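Local coordinates for protein TbpB (Actinobacillus pleuropneumoniae, PDB 3HOL) that binds host transferrin as the lipoprotein component of the bacterial transferrin receptor, and so probably serves iron acquisition, at residues 32-37 against 101-106; 376-381 against 503-508; 405-410 against 418-423. All coordinates share one frame; numbering follows the deposited sequence.

Interaction 1 of 3, residues 32-37 against 101-106; sequences VKVPVS and GYVYYK
Two neighbouring strands of a five-stranded antiparallel sheet, 29-33 and 101-107, meet here through Val32 and Val103, a hydrogen-bonded antiparallel pair. The evidence is a reciprocal pair of backbone bonds: Val32 N donates to Val103 O at 2.9 Å, and Val103 N returns a bond to Val32 O at 3.0 Å. A third bond, Val34 N to Gly101 O, is almost straight at 173° at the hydrogen and prolongs the pairing one residue past the end of strand 29-33. Between these bonded positions Lys33 faces Tyr102 as a non-hydrogen-bonded pair, and Val32 O also receives a CA-H...O contact from Tyr102 CA at 3.2 Å.

The sheet is separate from that of barrel strand 119-133 and probably belongs to the N-lobe handle domain. On the face of Lys33 and Tyr102, the lysine CB comes within 3.8 Å of Tyr102 CE1, while the amine end runs away from the tyrosine; Tyr62 stacks on the same ring. Past the strand end, Val34 meets strand 101-107 by its CG2 branch. CG1 anti to the backbone N (chi1 170°) leaves CG2 beside that N, where it lies 3.5 Å from Gly101 O and 4.3 Å from Val103 CG2. Val34 and Val103 both also touch Thr129 of strand 119-133. Gly101 has a phi of 138°, a conformation in which a side chain would strike the carbonyl oxygen of the residue before.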
loop_
_atom_site.group_PDB
_atom_site.type_symbol
_atom_site.label_atom_id
_atom_site.label_comp_id
_atom_site.label_asym_id
_atom_site.label_seq_id
_atom_site.Cartn_x
_atom_site.Cartn_y
_atom_site.Cartn_z
ATOM N N VAL A 32 -7.147 4.457 17.800
ATOM C CA VAL A 32 -8.418 4.654 18.458
ATOM C C VAL A 32 -8.227 5.210 19.861
ATOM O O VAL A 32 -7.224 4.907 20.539
ATOM C CB VAL A 32 -9.274 3.355 18.491
ATOM C CG1 VAL A 32 -8.825 2.354 19.578
ATOM C CG2 VAL A 32 -10.749 3.701 18.689
ATOM N N LYS A 33 -9.197 6.037 20.274
ATOM C CA LYS A 33 -9.308 6.507 21.662
ATOM C C LYS A 33 -9.839 5.428 22.611
ATOM O O LYS A 33 -10.760 4.643 22.268
ATOM C CB LYS A 33 -10.209 7.724 21.717
ATOM C CG LYS A 33 -10.159 8.435 23.042
ATOM C CD LYS A 33 -10.830 9.840 22.991
ATOM C CE LYS A 33 -12.168 9.825 22.274
ATOM N NZ LYS A 33 -12.974 8.609 22.561
ATOM N N VAL A 34 -9.230 5.366 23.795
ATOM C CA VAL A 34 -9.671 4.429 24.824
ATOM C C VAL A 34 -11.082 4.960 25.269
ATOM O O VAL A 34 -11.208 6.143 25.589
ATOM C CB VAL A 34 -8.634 4.399 25.980
ATOM C CG1 VAL A 34 -9.152 3.611 27.199
ATOM C CG2 VAL A 34 -7.293 3.824 25.500
ATOM N N PRO A 35 -12.123 4.112 25.213
ATOM C CA PRO A 35 -13.473 4.534 25.610
ATOM C C PRO A 35 -13.582 4.859 27.098
ATOM O O PRO A 35 -12.954 4.213 27.935
ATOM C CB PRO A 35 -14.325 3.298 25.332
ATOM C CG PRO A 35 -13.626 2.653 24.169
ATOM C CD PRO A 35 -12.157 2.786 24.550
ATOM N N VAL A 36 -14.436 5.818 27.401
ATOM C CA VAL A 36 -14.750 6.235 28.762
ATOM C C VAL A 36 -16.287 6.320 28.885
ATOM O O VAL A 36 -16.948 6.933 28.048
ATOM C CB VAL A 36 -14.086 7.606 29.050
ATOM C CG1 VAL A 36 -14.621 8.226 30.368
ATOM C CG2 VAL A 36 -12.524 7.449 29.080
ATOM N N SER A 37 -16.840 5.648 29.874
ATOM C CA SER A 37 -18.287 5.641 30.080
ATOM C C SER A 37 -18.631 6.541 31.271
ATOM O O SER A 37 -17.762 7.249 31.770
ATOM C CB SER A 37 -18.790 4.220 30.304
ATOM O OG SER A 37 -18.250 3.648 31.480
ATOM N N GLY A 101 -6.211 7.974 26.763
ATOM C CA GLY A 101 -5.196 7.818 25.720
ATOM C C GLY A 101 -5.678 7.049 24.495
ATOM O O GLY A 101 -6.890 7.038 24.163
ATOM N N TYR A 102 -4.719 6.403 23.823
ATOM C CA TYR A 102 -4.931 5.841 22.499
ATOM C C TYR A 102 -4.137 4.561 22.300
ATOM O O TYR A 102 -3.090 4.364 22.937
ATOM C CB TYR A 102 -4.509 6.844 21.404
ATOM C CG TYR A 102 -5.213 8.177 21.503
ATOM C CD1 TYR A 102 -6.380 8.402 20.784
ATOM C CD2 TYR A 102 -4.721 9.206 22.337
ATOM C CE1 TYR A 102 -7.047 9.605 20.875
ATOM C CE2 TYR A 102 -5.409 10.425 22.443
ATOM C CZ TYR A 102 -6.557 10.602 21.698
ATOM O OH TYR A 102 -7.275 11.779 21.781
ATOM N N VAL A 103 -4.644 3.721 21.399
ATOM C CA VAL A 103 -3.968 2.463 20.976
ATOM C C VAL A 103 -3.874 2.543 19.442
ATOM O O VAL A 103 -4.850 2.968 18.764
ATOM C CB VAL A 103 -4.757 1.221 21.461
ATOM C CG1 VAL A 103 -4.085 -0.121 20.997
ATOM C CG2 VAL A 103 -4.890 1.240 23.040
ATOM N N TYR A 104 -2.725 2.152 18.885
ATOM C CA TYR A 104 -2.484 2.337 17.439
ATOM C C TYR A 104 -1.529 1.295 16.834
ATOM O O TYR A 104 -0.781 0.590 17.552
ATOM C CB TYR A 104 -1.893 3.733 17.214
ATOM C CG TYR A 104 -0.458 3.814 17.689
ATOM C CD1 TYR A 104 0.607 3.626 16.786
ATOM C CD2 TYR A 104 -0.160 3.999 19.034
ATOM C CE1 TYR A 104 1.921 3.632 17.223
ATOM C CE2 TYR A 104 1.146 4.034 19.470
ATOM C CZ TYR A 104 2.179 3.822 18.555
ATOM O OH TYR A 104 3.487 3.843 18.966
ATOM N N TYR A 105 -1.567 1.169 15.517
ATOM C CA TYR A 105 -0.390 0.649 14.785
ATOM C C TYR A 105 -0.141 1.538 13.607
ATOM O O TYR A 105 -1.079 2.176 13.092
ATOM C CB TYR A 105 -0.600 -0.785 14.293
ATOM C CG TYR A 105 -1.397 -0.936 12.981
ATOM C CD1 TYR A 105 -0.743 -1.003 11.731
ATOM C CD2 TYR A 105 -2.788 -1.087 13.007
ATOM C CE1 TYR A 105 -1.473 -1.143 10.518
ATOM C CE2 TYR A 105 -3.535 -1.272 11.804
ATOM C CZ TYR A 105 -2.843 -1.312 10.567
ATOM O OH TYR A 105 -3.531 -1.463 9.403
ATOM N N LYS A 106 1.106 1.525 13.118
ATOM C CA LYS A 106 1.404 2.141 11.842
ATOM C C LYS A 106 2.626 1.493 11.207
ATOM O O LYS A 106 3.367 0.734 11.867
ATOM C CB LYS A 106 1.662 3.640 12.026
ATOM C CG LYS A 106 2.864 3.907 12.991
ATOM C CD LYS A 106 3.486 5.290 12.794
ATOM C CE LYS A 106 2.638 6.393 13.308
ATOM N NZ LYS A 106 3.205 7.741 12.895
#

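Interaction 2 of 3, residues 376-381 against 503-508; sequences YKYIGT and AKQQVK
Tyr376, Tyr378 and Gln505 interlock at the seam where strand 375-387 pairs antiparallel with strand 495-508, the first and last strands of the C-lobe beta barrel. Gln505 lies between the two aromatic side chains and meets them in different ways. Its amide stacks on Tyr376, the two planes only 11° apart, with Gln505 CD 3.5 Å from Tyr376 CD1 and OE1 over the middle of the ring. Against Tyr378 the same amide stands nearly upright, at 79° to the ring, and the aliphatic part makes the contact: Gln505 CB sits over the face, 3.9 Å from the Tyr378 ring centroid, in a CH-pi interaction. CG of Gln505 is anti to the backbone N (chi1 -156°) and the chain is extended beyond it, which carries the amide past Tyr378 to Tyr376. The hydroxyl of Tyr378 is hydrogen-bonded to Ala481 O.

On the opposite face, that of Ile379 and Lys504, the Ile379 and Gln506 side chains cross at about a right angle, with Ile379 CG1 3.4 Å from Gln506 CG. Tyr378 CB packs on Ala503 CB at 3.7 Å, and Phe408 of strand 405-411 also touches that alanine. Gly380 faces Ala503 with their CA atoms 3.8 Å apart, a spacing at which a CB on the glycine would collide with Ala503 CA.

Ile379 and Lys504 exchange two backbone bonds. Gln506 N bonds Lys377 O, and beside that bond a water accepts from Lys377 N at 2.7 Å and donates to Gln506 O at 2.9 Å.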
loop_
_atom_site.group_PDB
_atom_site.type_symbol
_atom_site.label_atom_id
_atom_site.label_comp_id
_atom_site.label_asym_id
_atom_site.label_seq_id
_atom_site.Cartn_x
_atom_site.Cartn_y
_atom_site.Cartn_z
ATOM N N TYR A 376 3.170 -12.652 -28.856
ATOM C CA TYR A 376 2.042 -11.731 -28.884
ATOM C C TYR A 376 2.443 -10.313 -29.215
ATOM O O TYR A 376 3.578 -9.934 -29.024
ATOM C CB TYR A 376 1.253 -11.746 -27.565
ATOM C CG TYR A 376 0.688 -13.097 -27.153
ATOM C CD1 TYR A 376 -0.637 -13.451 -27.446
ATOM C CD2 TYR A 376 1.470 -14.010 -26.454
ATOM C CE1 TYR A 376 -1.156 -14.694 -27.055
ATOM C CE2 TYR A 376 0.964 -15.240 -26.057
ATOM C CZ TYR A 376 -0.350 -15.568 -26.354
ATOM O OH TYR A 376 -0.818 -16.805 -25.959
ATOM N N LYS A 377 1.473 -9.550 -29.705
ATOM C CA LYS A 377 1.591 -8.118 -29.943
ATOM C C LYS A 377 0.889 -7.414 -28.804
ATOM O O LYS A 377 -0.214 -7.820 -28.441
ATOM C CB LYS A 377 0.831 -7.731 -31.210
ATOM C CG LYS A 377 1.251 -6.411 -31.827
ATOM C CD LYS A 377 2.690 -6.529 -32.290
ATOM C CE LYS A 377 2.982 -5.685 -33.493
ATOM N NZ LYS A 377 4.228 -6.209 -34.090
ATOM N N TYR A 378 1.508 -6.365 -28.258
ATOM C CA TYR A 378 0.822 -5.471 -27.355
ATOM C C TYR A 378 0.824 -4.082 -27.949
ATOM O O TYR A 378 1.797 -3.662 -28.585
ATOM C CB TYR A 378 1.450 -5.461 -25.953
ATOM C CG TYR A 378 1.320 -6.733 -25.143
ATOM C CD1 TYR A 378 1.984 -7.910 -25.521
ATOM C CD2 TYR A 378 0.580 -6.744 -23.958
ATOM C CE1 TYR A 378 1.864 -9.078 -24.755
ATOM C CE2 TYR A 378 0.468 -7.896 -23.183
ATOM C CZ TYR A 378 1.101 -9.055 -23.593
ATOM O OH TYR A 378 0.967 -10.187 -22.829
ATOM N N ILE A 379 -0.282 -3.380 -27.749
ATOM C CA ILE A 379 -0.487 -2.021 -28.257
ATOM C C ILE A 379 -1.035 -1.089 -27.152
ATOM O O ILE A 379 -1.992 -1.421 -26.468
ATOM C CB ILE A 379 -1.525 -1.983 -29.445
ATOM C CG1 ILE A 379 -1.092 -2.873 -30.612
ATOM C CG2 ILE A 379 -1.767 -0.537 -29.926
ATOM C CD1 ILE A 379 0.223 -2.467 -31.264
ATOM N N GLY A 380 -0.478 0.103 -27.039
ATOM C CA GLY A 380 -0.993 1.064 -26.073
ATOM C C GLY A 380 -0.478 2.441 -26.394
ATOM O O GLY A 380 -0.335 2.807 -27.571
ATOM N N THR A 381 -0.194 3.209 -25.346
ATOM C CA THR A 381 0.230 4.588 -25.507
ATOM C C THR A 381 1.236 4.952 -24.387
ATOM O O THR A 381 1.658 4.073 -23.642
ATOM C CB THR A 381 -0.994 5.524 -25.603
ATOM O OG1 THR A 381 -0.561 6.850 -25.872
ATOM C CG2 THR A 381 -1.849 5.533 -24.323
ATOM N N ALA A 503 0.366 -1.068 -22.332
ATOM C CA ALA A 503 -0.103 -1.711 -23.570
ATOM C C ALA A 503 -0.950 -2.947 -23.279
ATOM O O ALA A 503 -0.692 -3.660 -22.321
ATOM C CB ALA A 503 1.093 -2.086 -24.471
ATOM N N LYS A 504 -1.940 -3.192 -24.136
ATOM C CA LYS A 504 -2.860 -4.307 -23.986
ATOM C C LYS A 504 -2.508 -5.360 -25.040
ATOM O O LYS A 504 -2.199 -4.998 -26.171
ATOM C CB LYS A 504 -4.292 -3.811 -24.199
ATOM C CG LYS A 504 -5.326 -4.915 -24.226
ATOM C CD LYS A 504 -5.827 -5.262 -22.857
ATOM C CE LYS A 504 -7.318 -4.975 -22.785
ATOM N NZ LYS A 504 -7.907 -5.657 -21.612
ATOM N N GLN A 505 -2.517 -6.639 -24.648
ATOM C CA GLN A 505 -2.353 -7.775 -25.569
ATOM C C GLN A 505 -3.407 -7.667 -26.682
ATOM O O GLN A 505 -4.527 -7.205 -26.456
ATOM C CB GLN A 505 -2.480 -9.114 -24.820
ATOM C CG GLN A 505 -1.793 -10.325 -25.489
ATOM C CD GLN A 505 -2.078 -11.649 -24.758
ATOM O OE1 GLN A 505 -1.256 -12.152 -23.969
ATOM N NE2 GLN A 505 -3.246 -12.215 -25.018
ATOM N N GLN A 506 -3.008 -8.048 -27.886
ATOM C CA GLN A 506 -3.852 -7.951 -29.075
ATOM C C GLN A 506 -4.241 -9.340 -29.562
ATOM O O GLN A 506 -3.573 -10.338 -29.256
ATOM C CB GLN A 506 -3.102 -7.247 -30.210
ATOM C CG GLN A 506 -2.692 -5.813 -29.929
ATOM C CD GLN A 506 -3.880 -4.910 -29.640
ATOM O OE1 GLN A 506 -4.090 -4.475 -28.506
ATOM N NE2 GLN A 506 -4.662 -4.621 -30.669
ATOM N N VAL A 507 -5.330 -9.388 -30.320
ATOM C CA VAL A 507 -5.679 -10.581 -31.094
ATOM C C VAL A 507 -5.882 -10.126 -32.550
ATOM O O VAL A 507 -6.290 -8.980 -32.790
ATOM C CB VAL A 507 -6.922 -11.338 -30.470
ATOM C CG1 VAL A 507 -8.191 -10.476 -30.516
ATOM C CG2 VAL A 507 -7.161 -12.689 -31.135
ATOM N N LYS A 508 -5.568 -10.997 -33.514
ATOM C CA LYS A 508 -5.779 -10.668 -34.935
ATOM C C LYS A 508 -7.264 -10.672 -35.389
ATOM O O LYS A 508 -8.181 -10.851 -34.574
ATOM C CB LYS A 508 -4.856 -11.478 -35.875
ATOM C CG LYS A 508 -4.587 -12.952 -35.521
ATOM C CD LYS A 508 -3.694 -13.574 -36.618
ATOM C CE LYS A 508 -2.969 -14.859 -36.174
ATOM N NZ LYS A 508 -3.820 -16.089 -36.262
HETATM O O HOH W 1 -0.862 -10.721 -30.310
#

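Interaction 3 of 3, residues 405-410 against 418-423; sequences RTEFDV and SGKLFD
Backbone hydrogen bonds between Asp409 and Ser418, and again between Glu407 and Lys420, run in both directions and fix the register of these two antiparallel strands. Lys420 N to Glu407 O is 2.8 Å, and its partner bond, Glu407 N to Lys420 O, is 3.0 Å. Phe422 N adds a fifth bond to Arg405 O at 2.9 Å. In the non-hydrogen-bonded pairs between them, CA-H...O contacts join the backbones, among them Thr406 CA to Lys420 O at 3.2 Å.

The strands, 405-411 and 416-421, form a beta hairpin in the C-lobe barrel, their segment axes 171° apart in direction. Apolar packing occupies the side of Thr406, Phe408 and Leu421: Thr406 CG2 meets Leu421 CD2 at 3.6 Å, and Phe408 CD1 lies 3.4 Å from Gly419 CA. A CB on Gly419 would clash with that ring atom, so the absence of a side chain makes room for the phenylalanine. Phe501 meets the Phe408 ring, while Trp382 touches both Thr406 and Leu421.

A cation-pi stack is made by Arg405, whose guanidinium lies nearly flat on one face of the Phe422 ring but offset, with NH1 over the CD1 side, the centres 4.3 Å apart and the planes at 23°. Bends at chi2 and chi3 (-82°) fold the arginine back over the ring. The group is held further by NE bonded to Gly403 O and NH2 to Gly426 O, with a weak bond from NH2 to Asp423 O.

On the face opposite Thr406 and Phe408 stand Glu407, Asp409, Ser418 and Lys420. Glu407 OE1 touches the aliphatic CD of Lys420 at 3.8 Å, although the amine itself lies too far from the carboxylate for a salt bridge, and Asp409 OD1 forms a salt bridge with Lys377.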
loop_
_atom_site.group_PDB
_atom_site.type_symbol
_atom_site.label_atom_id
_atom_site.label_comp_id
_atom_site.label_asym_id
_atom_site.label_seq_id
_atom_site.Cartn_x
_atom_site.Cartn_y
_atom_site.Cartn_z
ATOM N N ARG A 405 1.598 6.275 -30.093
ATOM C CA ARG A 405 1.448 4.833 -30.071
ATOM C C ARG A 405 2.595 4.135 -29.326
ATOM O O ARG A 405 3.742 4.575 -29.372
ATOM C CB ARG A 405 1.437 4.302 -31.507
ATOM C CG ARG A 405 0.267 4.805 -32.388
ATOM C CD ARG A 405 0.754 4.926 -33.830
ATOM N NE ARG A 405 1.478 6.189 -34.073
ATOM C CZ ARG A 405 2.374 6.378 -35.053
ATOM N NH1 ARG A 405 2.688 5.383 -35.896
ATOM N NH2 ARG A 405 2.950 7.568 -35.199
ATOM N N THR A 406 2.297 2.999 -28.715
ATOM C CA THR A 406 3.372 2.090 -28.347
ATOM C C THR A 406 3.006 0.732 -28.890
ATOM O O THR A 406 1.821 0.421 -29.028
ATOM C CB THR A 406 3.580 2.020 -26.816
ATOM O OG1 THR A 406 2.361 1.595 -26.194
ATOM C CG2 THR A 406 3.979 3.395 -26.227
ATOM N N GLU A 407 4.012 -0.069 -29.216
ATOM C CA GLU A 407 3.829 -1.429 -29.723
ATOM C C GLU A 407 4.937 -2.265 -29.160
ATOM O O GLU A 407 6.065 -1.795 -29.038
ATOM C CB GLU A 407 3.956 -1.478 -31.251
ATOM C CG GLU A 407 3.058 -0.489 -31.967
ATOM C CD GLU A 407 3.267 -0.476 -33.494
ATOM O OE1 GLU A 407 4.311 -0.984 -33.980
ATOM O OE2 GLU A 407 2.379 0.091 -34.167
ATOM N N PHE A 408 4.627 -3.518 -28.857
ATOM C CA PHE A 408 5.597 -4.465 -28.324
ATOM C C PHE A 408 5.352 -5.840 -28.915
ATOM O O PHE A 408 4.187 -6.241 -29.107
ATOM C CB PHE A 408 5.491 -4.534 -26.783
ATOM C CG PHE A 408 5.631 -3.204 -26.124
ATOM C CD1 PHE A 408 6.876 -2.767 -25.693
ATOM C CD2 PHE A 408 4.528 -2.371 -25.967
ATOM C CE1 PHE A 408 7.021 -1.542 -25.117
ATOM C CE2 PHE A 408 4.652 -1.117 -25.369
ATOM C CZ PHE A 408 5.912 -0.697 -24.956
ATOM N N ASP A 409 6.449 -6.520 -29.247
ATOM C CA ASP A 409 6.432 -7.940 -29.589
ATOM C C ASP A 409 6.964 -8.676 -28.392
ATOM O O ASP A 409 8.037 -8.356 -27.888
ATOM C CB ASP A 409 7.326 -8.264 -30.781
ATOM C CG ASP A 409 6.912 -7.536 -32.040
ATOM O OD1 ASP A 409 5.836 -6.908 -32.067
ATOM O OD2 ASP A 409 7.695 -7.585 -33.005
ATOM N N VAL A 410 6.190 -9.657 -27.942
ATOM C CA VAL A 410 6.508 -10.382 -26.731
ATOM C C VAL A 410 6.601 -11.860 -27.085
ATOM O O VAL A 410 5.650 -12.458 -27.607
ATOM C CB VAL A 410 5.426 -10.144 -25.621
ATOM C CG1 VAL A 410 5.609 -11.124 -24.454
ATOM C CG2 VAL A 410 5.449 -8.697 -25.146
ATOM N N SER A 418 10.489 -6.763 -27.198
ATOM C CA SER A 418 10.966 -5.521 -27.808
ATOM C C SER A 418 9.814 -4.549 -28.048
ATOM O O SER A 418 8.643 -4.940 -28.086
ATOM C CB SER A 418 11.704 -5.835 -29.110
ATOM O OG SER A 418 10.819 -6.406 -30.044
ATOM N N GLY A 419 10.125 -3.272 -28.201
ATOM C CA GLY A 419 9.077 -2.303 -28.308
ATOM C C GLY A 419 9.429 -1.071 -29.095
ATOM O O GLY A 419 10.602 -0.826 -29.415
ATOM N N LYS A 420 8.385 -0.303 -29.405
ATOM C CA LYS A 420 8.495 0.915 -30.165
ATOM C C LYS A 420 7.617 1.960 -29.537
ATOM O O LYS A 420 6.462 1.676 -29.203
ATOM C CB LYS A 420 8.014 0.679 -31.606
ATOM C CG LYS A 420 8.868 -0.286 -32.425
ATOM C CD LYS A 420 8.127 -0.591 -33.764
ATOM C CE LYS A 420 9.064 -1.047 -34.871
ATOM N NZ LYS A 420 9.867 -2.226 -34.435
ATOM N N LEU A 421 8.133 3.181 -29.381
ATOM C CA LEU A 421 7.297 4.251 -28.856
ATOM C C LEU A 421 7.337 5.406 -29.816
ATOM O O LEU A 421 8.434 5.844 -30.204
ATOM C CB LEU A 421 7.743 4.691 -27.447
ATOM C CG LEU A 421 7.748 3.590 -26.378
ATOM C CD1 LEU A 421 9.126 2.945 -26.287
ATOM C CD2 LEU A 421 7.310 4.139 -25.007
ATOM N N PHE A 422 6.156 5.916 -30.168
ATOM C CA PHE A 422 5.995 6.848 -31.321
ATOM C C PHE A 422 5.600 8.235 -30.907
ATOM O O PHE A 422 4.861 8.403 -29.938
ATOM C CB PHE A 422 4.918 6.332 -32.309
ATOM C CG PHE A 422 5.372 5.158 -33.132
ATOM C CD1 PHE A 422 6.010 5.362 -34.365
ATOM C CD2 PHE A 422 5.212 3.850 -32.667
ATOM C CE1 PHE A 422 6.461 4.294 -35.103
ATOM C CE2 PHE A 422 5.669 2.774 -33.408
ATOM C CZ PHE A 422 6.285 2.990 -34.636
ATOM N N ASP A 423 6.091 9.227 -31.666
ATOM C CA ASP A 423 5.559 10.582 -31.630
ATOM C C ASP A 423 4.273 10.620 -32.466
ATOM O O ASP A 423 4.063 9.752 -33.340
ATOM C CB ASP A 423 6.580 11.572 -32.205
ATOM C CG ASP A 423 6.203 13.025 -31.939
ATOM O OD1 ASP A 423 5.183 13.249 -31.277
ATOM O OD2 ASP A 423 6.944 13.920 -32.385
#

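In the fold
From the N terminus, interaction 1 comes first, closing a loop with 63 residues between its segments and joining strands 29-33 and 101-107 in an N-terminal sheet. It is complete before interaction 2 opens, and the two lie on opposite sides of the chain's centre, their own centres about 51 Å apart. Interaction 2 joins the first strand of the C-lobe barrel to strand 495-508 at the C-terminal end, with 121 residues between its segments. Interaction 3, a local hairpin, nests inside that loop. Strand 375-387 lies between strands 405-411 and 495-508, making interactions 2 and 3 adjacent, with centres about 9 Å apart; Ile379 packs on Glu407 where they touch.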